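Local coordinates for protein putative NADPH-dependent oxidoreductase (Desulfitobacterium hafniense DCB-2, PDB 3DB2) that probably catalyses an NADPH-dependent oxidation or reduction as a two-domain dehydrogenase of the GFO/IDH/MocA family, binding the dinucleotide through its Rossmann fold, at residues V266-S271 / E298-L303; R127-L132 / Y254-S259. One frame throughout, in Å; residues are numbered along the deposited sequence.

Contact 1. Residues V266-S271 / E298-L303; sequences VTDEHS and ESVDHL
The short 3-10 turn at Asp268 and Glu269, in the loop that joins strands 250-256 and 271-278, lies against the chain that leads into helix 302-316. Asp268 and Thr267 reach across from this loop and accept hydrogen bonds from Val300 N and His302 NE2. The backbones come closest at Asp268 and Ser299, with CA atoms 5.3 Å apart. Asp268 OD2 takes the amide of Val300 (N to OD2 3.0 Å) on its anti lone pair, with an angle of 154° at the hydrogen. Beside that bond, the OG of Ser299 lies 3.6 Å from CB of Asp268 and also touches CG of Glu269. Further along, His302 NE2 gives a long hydrogen bond of 3.3 Å to Thr267 OG1, which sits at the edge of the imidazole, 11° out of its plane. The two side chains cross at about a right angle. The ring gets there because CG of His302 stands between the backbone N and the carbonyl carbon (chi1 63°). A water bridges the backbones as well, accepting from Asp268 N at 2.8 Å and donating to Val300 O at 2.9 Å. Outside the two segments, Asp268 also receives Gly130 N on OD2 and Ala131 N on OD1, Thr267 OG1 bonds to Trp260 O, and the His302 ring shares NE2 with Trp261 O while ND1 bonds to Ser125 OG. Asp301, the N-cap of helix 302-316, holds Arg304 N and Ser264 OG with its OD1. With three backbone amides directed at it, two of them at the start of helix 130-140, the buried Asp268 carboxylate is in surroundings that would favour its charged form, and both of its oxygens have hydrogen-bonded partners.

Contact 2. Residues R127-L132 / Y254-S259; sequences RRLGAL and YQLDFS
With its CG anti to the backbone N (chi1 172°), Tyr254 swings its ring out from strand 250-256 toward the start of helix 130-140, while Leu129, with CG beside its own N (chi1 -73°), has CD1 at the phenol end of that ring. Ala131 makes the tightest approach: its CB stands 3.3 Å from CE1 of Tyr254, with CD1 and CZ of the same ring a little farther off. The first bond of Leu132 runs across the contact, and the end of the side chain comes nearer, CD2 reaching 4.0 Å from CE2 of Tyr254. Both methyls lie on the same side of the ring plane, Ala131 CB nearest CE1 and Leu132 CD2 nearest CE2, and both come in obliquely. Leu129 CD1 lies 3.6 Å from Tyr254 OH, and the two side chains cross at about a right angle. The same methyl also meets CD2 of Leu256, two residues on along the strand, at 4.3 Å. This is helix-on-sheet packing in the C-terminal domain of the GFO/IDH/MocA type: Leu129, the N-cap residue of helix 130-140, and the first turn after it pack on one face of the mixed sheet at the end of strand 250-256, where Tyr254 and Leu256 both direct their side chains toward the helix. All five touching residues are buried, and no hydrogen bond crosses between the segments. Where the strand ends, Asp257 forms an Asx turn: its OD1 accepts Ser259 N at 3.1 Å and Ser259 OG at 2.6 Å, both from the same side of the carboxylate plane. Outside the two segments, Leu129 also touches Trp261 and His302, and Leu132 rests on Ile243 of strand 240-247.

In the fold
Contact 1 and contact 2 are neighbours, their centres about 7 Å apart. Along the chain they overlap nowhere: contact 2 joins 127-132 to 254-259, then contact 1 joins 266-271 to 298-303. Contact 2 uses the end of strand 250-256 and the residues just after it; contact 1 uses the loop that then leads to strand 271-278. Besides the Asp268 bonds to the start of helix 130-140, a probable hydrogen bond from Asp257 N to His270 O (2.9 Å) links them directly, and Val300 packs on Arg128. Together they gather the starts of helices 130-140 and 302-316 against the end of strand 250-256, where Leu303 also reaches helix 15-24 of the Rossmann domain.

Contact 1. Residues V266-S271 / E298-L303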
loop_
_atom_site.group_PDB
_atom_site.type_symbol
_atom_site.label_atom_id
_atom_site.label_comp_id
_atom_site.label_asym_id
_atom_site.label_seq_id
_atom_site.Cartn_x
_atom_site.Cartn_y
_atom_site.Cartn_z
ATOM N N VAL C 266 23.266 14.889 3.236
ATOM C CA VAL C 266 22.875 14.173 4.444
ATOM C C VAL C 266 21.467 13.585 4.414
ATOM O O VAL C 266 20.924 13.073 5.398
ATOM C CB VAL C 266 22.995 15.102 5.685
ATOM C CG1 VAL C 266 24.448 15.386 6.015
ATOM C CG2 VAL C 266 22.248 16.412 5.478
ATOM N N THR C 267 20.802 13.640 3.272
ATOM C CA THR C 267 19.447 13.128 3.122
ATOM C C THR C 267 19.343 11.665 3.576
ATOM O O THR C 267 18.411 11.315 4.296
ATOM C CB THR C 267 18.990 13.182 1.664
ATOM O OG1 THR C 267 18.960 14.569 1.296
ATOM C CG2 THR C 267 17.559 12.681 1.466
ATOM N N ASP C 268 20.315 10.857 3.149
ATOM C CA ASP C 268 20.278 9.447 3.555
ATOM C C ASP C 268 20.324 9.228 5.059
ATOM O O ASP C 268 19.877 8.190 5.564
ATOM C CB ASP C 268 21.449 8.719 2.928
ATOM C CG ASP C 268 21.240 8.243 1.507
ATOM O OD1 ASP C 268 20.238 7.539 1.257
ATOM O OD2 ASP C 268 22.064 8.558 0.611
ATOM N N GLU C 269 20.889 10.167 5.815
ATOM C CA GLU C 269 21.001 9.996 7.256
ATOM C C GLU C 269 19.643 10.175 7.927
ATOM O O GLU C 269 19.483 9.739 9.066
ATOM C CB GLU C 269 21.976 11.005 7.884
ATOM C CG GLU C 269 23.400 10.827 7.395
ATOM C CD GLU C 269 24.393 11.753 8.082
ATOM O OE1 GLU C 269 24.199 12.089 9.273
ATOM O OE2 GLU C 269 25.382 12.149 7.432
ATOM N N HIS C 270 18.710 10.788 7.214
ATOM C CA HIS C 270 17.354 10.967 7.722
ATOM C C HIS C 270 16.392 9.965 7.082
ATOM O O HIS C 270 15.257 10.263 6.706
ATOM C CB HIS C 270 16.944 12.424 7.520
ATOM C CG HIS C 270 17.953 13.262 8.276
ATOM N ND1 HIS C 270 17.678 13.777 9.518
ATOM C CD2 HIS C 270 19.216 13.642 7.987
ATOM C CE1 HIS C 270 18.726 14.456 9.966
ATOM N NE2 HIS C 270 19.675 14.402 9.051
ATOM N N SER C 271 16.897 8.730 6.987
ATOM C CA SER C 271 16.099 7.610 6.463
ATOM C C SER C 271 16.443 6.362 7.267
ATOM O O SER C 271 17.458 6.328 7.958
ATOM C CB SER C 271 16.351 7.432 4.973
ATOM O OG SER C 271 17.620 6.881 4.674
ATOM N N GLU C 298 26.147 3.779 2.919
ATOM C CA GLU C 298 26.791 5.072 2.833
ATOM C C GLU C 298 25.810 6.081 2.225
ATOM O O GLU C 298 24.952 5.730 1.413
ATOM C CB GLU C 298 28.040 5.071 1.956
ATOM C CG GLU C 298 29.203 4.235 2.464
ATOM C CD GLU C 298 29.651 4.619 3.861
ATOM O OE1 GLU C 298 30.202 5.726 4.043
ATOM O OE2 GLU C 298 29.461 3.779 4.773
ATOM N N SER C 299 25.986 7.326 2.616
ATOM C CA SER C 299 25.218 8.442 2.076
ATOM C C SER C 299 25.759 8.786 0.693
ATOM O O SER C 299 26.945 8.600 0.464
ATOM C CB SER C 299 25.322 9.668 2.982
ATOM O OG SER C 299 24.727 9.417 4.242
ATOM N N VAL C 300 24.884 9.308 -0.160
ATOM C CA VAL C 300 25.181 9.804 -1.484
ATOM C C VAL C 300 24.481 11.149 -1.629
ATOM O O VAL C 300 23.269 11.207 -1.333
ATOM C CB VAL C 300 24.656 8.858 -2.588
ATOM C CG1 VAL C 300 24.951 9.380 -3.980
ATOM C CG2 VAL C 300 25.237 7.475 -2.390
ATOM N N ASP C 301 25.240 12.139 -2.059
ATOM C CA ASP C 301 24.767 13.490 -2.355
ATOM C C ASP C 301 23.979 13.432 -3.674
ATOM O O ASP C 301 24.522 13.677 -4.750
ATOM C CB ASP C 301 25.901 14.505 -2.449
ATOM C CG ASP C 301 25.383 15.936 -2.471
ATOM O OD1 ASP C 301 24.255 16.125 -2.965
ATOM O OD2 ASP C 301 26.062 16.872 -1.985
ATOM N N HIS C 302 22.706 13.082 -3.546
ATOM C CA HIS C 302 21.856 12.736 -4.698
ATOM C C HIS C 302 21.786 13.852 -5.721
ATOM O O HIS C 302 21.773 13.610 -6.932
ATOM C CB HIS C 302 20.497 12.314 -4.179
ATOM C CG HIS C 302 19.637 13.270 -3.430
ATOM N ND1 HIS C 302 18.580 13.957 -4.004
ATOM C CD2 HIS C 302 19.669 13.673 -2.140
ATOM C CE1 HIS C 302 18.007 14.720 -3.097
ATOM N NE2 HIS C 302 18.653 14.572 -1.946
ATOM N N LEU C 303 21.764 15.111 -5.261
ATOM C CA LEU C 303 21.596 16.204 -6.237
ATOM C C LEU C 303 22.931 16.503 -6.899
ATOM O O LEU C 303 23.058 16.751 -8.096
ATOM C CB LEU C 303 21.024 17.446 -5.539
ATOM C CG LEU C 303 19.683 17.282 -4.840
ATOM C CD1 LEU C 303 19.246 18.613 -4.241
ATOM C CD2 LEU C 303 18.646 16.755 -5.817
HETATM O O HOH W 1 22.262 11.724 1.319
#

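Contact 2. Residues R127-L132 / Y254-S259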
loop_
_atom_site.group_PDB
_atom_site.type_symbol
_atom_site.label_atom_id
_atom_site.label_comp_id
_atom_site.label_asym_id
_atom_site.label_seq_id
_atom_site.Cartn_x
_atom_site.Cartn_y
_atom_site.Cartn_z
ATOM N N ARG C 127 16.649 7.742 -6.888
ATOM C CA ARG C 127 17.258 6.464 -7.187
ATOM C C ARG C 127 18.753 6.496 -6.841
ATOM O O ARG C 127 19.327 5.429 -6.673
ATOM C CB ARG C 127 17.111 6.022 -8.643
ATOM C CG ARG C 127 17.736 6.884 -9.705
ATOM C CD ARG C 127 17.947 6.122 -10.987
ATOM N NE ARG C 127 16.725 6.027 -11.796
ATOM C CZ ARG C 127 16.701 5.257 -12.890
ATOM N NH1 ARG C 127 17.769 4.568 -13.250
ATOM N NH2 ARG C 127 15.628 5.132 -13.663
ATOM N N ARG C 128 19.309 7.690 -6.722
ATOM C CA ARG C 128 20.720 7.856 -6.416
ATOM C C ARG C 128 21.031 7.758 -4.926
ATOM O O ARG C 128 22.201 7.575 -4.544
ATOM C CB ARG C 128 21.222 9.209 -6.923
ATOM C CG ARG C 128 20.775 9.595 -8.313
ATOM C CD ARG C 128 21.878 10.243 -9.101
ATOM N NE ARG C 128 21.553 10.167 -10.518
ATOM C CZ ARG C 128 22.182 9.641 -11.540
ATOM N NH1 ARG C 128 23.335 9.040 -11.395
ATOM N NH2 ARG C 128 21.637 9.722 -12.748
ATOM N N LEU C 129 20.014 7.896 -4.077
ATOM C CA LEU C 129 20.232 7.815 -2.644
ATOM C C LEU C 129 20.936 6.507 -2.291
ATOM O O LEU C 129 20.700 5.526 -2.984
ATOM C CB LEU C 129 18.912 7.922 -1.898
ATOM C CG LEU C 129 18.265 9.318 -1.861
ATOM C CD1 LEU C 129 16.859 9.254 -1.313
ATOM C CD2 LEU C 129 19.111 10.261 -1.004
ATOM N N GLY C 130 21.771 6.518 -1.250
ATOM C CA GLY C 130 22.494 5.297 -0.885
ATOM C C GLY C 130 21.477 4.208 -0.541
ATOM O O GLY C 130 21.702 3.042 -0.797
ATOM N N ALA C 131 20.341 4.601 0.023
ATOM C CA ALA C 131 19.322 3.604 0.382
ATOM C C ALA C 131 18.756 2.956 -0.864
ATOM O O ALA C 131 18.596 1.746 -0.858
ATOM C CB ALA C 131 18.238 4.241 1.201
ATOM N N LEU C 132 18.455 3.704 -1.925
ATOM C CA LEU C 132 17.864 3.066 -3.103
ATOM C C LEU C 132 18.871 2.187 -3.833
ATOM O O LEU C 132 18.599 1.088 -4.385
ATOM C CB LEU C 132 17.293 4.171 -3.992
ATOM C CG LEU C 132 15.823 4.508 -3.814
ATOM C CD1 LEU C 132 14.936 3.313 -4.161
ATOM C CD2 LEU C 132 15.571 4.993 -2.382
ATOM N N TYR C 254 11.540 0.806 4.017
ATOM C CA TYR C 254 12.264 2.065 3.926
ATOM C C TYR C 254 11.310 3.234 4.214
ATOM O O TYR C 254 10.181 3.230 3.710
ATOM C CB TYR C 254 12.863 2.241 2.548
ATOM C CG TYR C 254 13.499 3.553 2.181
ATOM C CD1 TYR C 254 14.726 3.925 2.717
ATOM C CD2 TYR C 254 12.896 4.436 1.282
ATOM C CE1 TYR C 254 15.306 5.130 2.381
ATOM C CE2 TYR C 254 13.503 5.643 0.944
ATOM C CZ TYR C 254 14.709 5.989 1.497
ATOM O OH TYR C 254 15.356 7.171 1.190
ATOM N N GLN C 255 11.793 4.166 5.004
ATOM C CA GLN C 255 11.165 5.420 5.351
ATOM C C GLN C 255 12.143 6.577 5.165
ATOM O O GLN C 255 13.277 6.461 5.613
ATOM C CB GLN C 255 10.697 5.444 6.819
ATOM C CG GLN C 255 9.412 4.715 7.121
ATOM C CD GLN C 255 8.148 5.485 6.805
ATOM O OE1 GLN C 255 8.171 6.686 6.527
ATOM N NE2 GLN C 255 6.991 4.819 6.830
ATOM N N LEU C 256 11.718 7.653 4.533
ATOM C CA LEU C 256 12.561 8.853 4.446
ATOM C C LEU C 256 11.856 10.080 4.991
ATOM O O LEU C 256 10.656 10.217 4.750
ATOM C CB LEU C 256 12.958 9.060 2.995
ATOM C CG LEU C 256 13.658 10.376 2.636
ATOM C CD1 LEU C 256 15.091 10.311 3.163
ATOM C CD2 LEU C 256 13.538 10.583 1.143
ATOM N N ASP C 257 12.574 10.952 5.709
ATOM C CA ASP C 257 12.074 12.246 6.119
ATOM C C ASP C 257 12.368 13.229 4.983
ATOM O O ASP C 257 13.497 13.726 4.903
ATOM C CB ASP C 257 12.752 12.787 7.366
ATOM C CG ASP C 257 12.203 14.124 7.809
ATOM O OD1 ASP C 257 11.336 14.724 7.150
ATOM O OD2 ASP C 257 12.646 14.548 8.904
ATOM N N PHE C 258 11.380 13.445 4.134
ATOM C CA PHE C 258 11.535 14.217 2.910
ATOM C C PHE C 258 11.920 15.678 3.182
ATOM O O PHE C 258 12.333 16.409 2.264
ATOM C CB PHE C 258 10.259 14.146 2.031
ATOM C CG PHE C 258 10.598 14.533 0.599
ATOM C CD1 PHE C 258 11.149 13.606 -0.263
ATOM C CD2 PHE C 258 10.382 15.826 0.141
ATOM C CE1 PHE C 258 11.463 13.971 -1.563
ATOM C CE2 PHE C 258 10.694 16.198 -1.159
ATOM C CZ PHE C 258 11.259 15.255 -1.999
ATOM N N SER C 259 11.788 16.100 4.420
ATOM C CA SER C 259 12.133 17.464 4.816
ATOM C C SER C 259 13.624 17.666 4.686
ATOM O O SER C 259 14.041 18.838 4.596
ATOM C CB SER C 259 11.596 17.767 6.213
ATOM O OG SER C 259 12.322 17.127 7.229
#